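Local atomic coordinates of transcriptional regulator, LacI family protein (Rhodococcus jostii, PDB entry 3K9C), a protein that probably acts as a DNA-binding transcription factor of the LacI family, with a periplasmic-binding-protein-like domain that in relatives senses small ligands such as sugars. Residues Ala95-Leu100 against Ala105-Asp110. Residues are numbered along the deposited sequence; the frame is centred on the assembly and turned at random.
Sequences ARASGL and AVRGDD
At the C-terminal end of strand 91-94, inside the mixed sheet of one lobe of this LacI-type regulator, the loop leaving the strand folds back over the neighbouring parallel strand 104-108. The last rung between them is a backbone hydrogen bond, Ala95 N to Val106 O at 3.0 Å, nearly straight at 162°. Beyond it the loop runs across the side chain of Arg107. With CG set between the backbone N and the carbonyl carbon (chi1 58°) and the chain extended from CG to NE, the arginine lies along the loop backbone: Arg107 CB meets Arg96 N at 3.4 Å, and its CD packs on Arg96 C. The short methyl of Ala97 covers one face of the guanidinium, Ala97 CB lying 3.7 Å from Arg107 NE, and lets the loop backbone come close to the arginine. Asp262 of strand 262-270 takes the charged end in a salt bridge, so this long side chain bridges the loop and the next strand. Replacing Arg107 with an alanine is likely to leave Asp262 without this cationic mate and to open a gap beneath Arg96 and Ala97. Most neighbouring parallel strands of the periplasmic-binding-protein-like fold are joined through helices; here a loop alone leads from strand 91-94 to strand 104-108. Small Ala105 fits under it, Ala105 CB against Arg96 O at 3.5 Å. Arg96 turns back on its own loop, NE and NH2 both gripping Ala97 O, which lies in the guanidinium plane, while NH1 bonds Thr75 O and Phe77 O. At the start of the loop, a water donates to Ala95 O and Asp110 OD2, linking it to helix 110-123, where Asp109 is the N-cap.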
loop_
_atom_site.group_PDB
_atom_site.type_symbol
_atom_site.label_atom_id
_atom_site.label_comp_id
_atom_site.label_asym_id
_atom_site.label_seq_id
_atom_site.Cartn_x
_atom_site.Cartn_y
_atom_site.Cartn_z
ATOM N N ALA B 95 14.915 6.222 -8.968
ATOM C CA ALA B 95 14.097 5.511 -9.943
ATOM C C ALA B 95 13.906 6.264 -11.250
ATOM O O ALA B 95 12.985 5.974 -12.008
ATOM C CB ALA B 95 12.741 5.175 -9.334
ATOM N N ARG B 96 14.776 7.233 -11.510
ATOM C CA ARG B 96 14.714 8.012 -12.741
ATOM C C ARG B 96 15.958 8.876 -12.871
ATOM O O ARG B 96 16.682 9.086 -11.896
ATOM C CB ARG B 96 13.480 8.924 -12.763
ATOM C CG ARG B 96 13.475 9.995 -11.682
ATOM C CD ARG B 96 12.574 11.178 -12.039
ATOM N NE ARG B 96 13.216 12.099 -12.976
ATOM C CZ ARG B 96 12.683 13.247 -13.395
ATOM N NH1 ARG B 96 11.483 13.630 -12.969
ATOM N NH2 ARG B 96 13.362 14.033 -14.224
ATOM N N ALA B 97 16.203 9.369 -14.080
ATOM C CA ALA B 97 17.341 10.235 -14.333
ATOM C C ALA B 97 16.928 11.656 -13.952
ATOM O O ALA B 97 15.780 12.049 -14.165
ATOM C CB ALA B 97 17.732 10.168 -15.805
ATOM N N SER B 98 17.853 12.420 -13.378
ATOM C CA SER B 98 17.557 13.791 -12.972
ATOM C C SER B 98 17.381 14.673 -14.197
ATOM O O SER B 98 16.508 15.543 -14.231
ATOM C CB SER B 98 18.692 14.357 -12.120
ATOM O OG SER B 98 19.823 14.664 -12.920
ATOM N N GLY B 99 18.217 14.437 -15.202
ATOM C CA GLY B 99 18.166 15.230 -16.414
ATOM C C GLY B 99 18.777 16.593 -16.151
ATOM O O GLY B 99 18.545 17.544 -16.899
ATOM N N LEU B 100 19.570 16.687 -15.086
ATOM C CA LEU B 100 20.197 17.947 -14.715
ATOM C C LEU B 100 21.527 17.735 -13.993
ATOM O O LEU B 100 21.599 16.991 -13.015
ATOM C CB LEU B 100 19.252 18.735 -13.802
ATOM C CG LEU B 100 19.608 20.184 -13.467
ATOM C CD1 LEU B 100 19.444 21.052 -14.712
ATOM C CD2 LEU B 100 18.702 20.689 -12.351
ATOM N N ALA B 105 21.299 11.058 -9.071
ATOM C CA ALA B 105 20.255 10.082 -9.316
ATOM C C ALA B 105 20.762 8.679 -9.049
ATOM O O ALA B 105 21.940 8.376 -9.247
ATOM C CB ALA B 105 19.767 10.188 -10.734
ATOM N N VAL B 106 19.854 7.837 -8.574
ATOM C CA VAL B 106 20.123 6.440 -8.276
ATOM C C VAL B 106 18.898 5.716 -8.831
ATOM O O VAL B 106 17.793 5.828 -8.287
ATOM C CB VAL B 106 20.244 6.207 -6.758
ATOM C CG1 VAL B 106 20.306 4.727 -6.462
ATOM C CG2 VAL B 106 21.497 6.904 -6.227
ATOM N N ARG B 107 19.098 4.988 -9.925
ATOM C CA ARG B 107 18.013 4.286 -10.597
ATOM C C ARG B 107 18.438 2.926 -11.131
ATOM O O ARG B 107 19.635 2.625 -11.233
ATOM C CB ARG B 107 17.511 5.149 -11.755
ATOM C CG ARG B 107 18.602 5.488 -12.767
ATOM C CD ARG B 107 18.292 6.771 -13.516
ATOM N NE ARG B 107 19.325 7.120 -14.488
ATOM C CZ ARG B 107 19.490 6.522 -15.664
ATOM N NH1 ARG B 107 18.686 5.535 -16.037
ATOM N NH2 ARG B 107 20.474 6.907 -16.468
ATOM N N GLY B 108 17.446 2.111 -11.475
ATOM C CA GLY B 108 17.726 0.797 -12.017
ATOM C C GLY B 108 17.857 0.879 -13.524
ATOM O O GLY B 108 17.394 1.838 -14.149
ATOM N N ASP B 109 18.504 -0.119 -14.113
ATOM C CA ASP B 109 18.677 -0.156 -15.558
ATOM C C ASP B 109 17.395 -0.747 -16.157
ATOM O O ASP B 109 17.333 -1.944 -16.439
ATOM C CB ASP B 109 19.877 -1.037 -15.918
ATOM C CG ASP B 109 20.326 -0.855 -17.362
ATOM O OD1 ASP B 109 19.456 -0.724 -18.254
ATOM O OD2 ASP B 109 21.553 -0.851 -17.596
ATOM N N ASP B 110 16.382 0.101 -16.333
ATOM C CA ASP B 110 15.087 -0.312 -16.874
ATOM C C ASP B 110 15.156 -1.064 -18.196
ATOM O O ASP B 110 14.428 -2.038 -18.389
ATOM C CB ASP B 110 14.149 0.900 -17.022
ATOM C CG ASP B 110 13.708 1.469 -15.673
ATOM O OD1 ASP B 110 13.366 0.673 -14.771
ATOM O OD2 ASP B 110 13.691 2.711 -15.517
HETATM O O HOH W 1 12.820 3.267 -12.909
#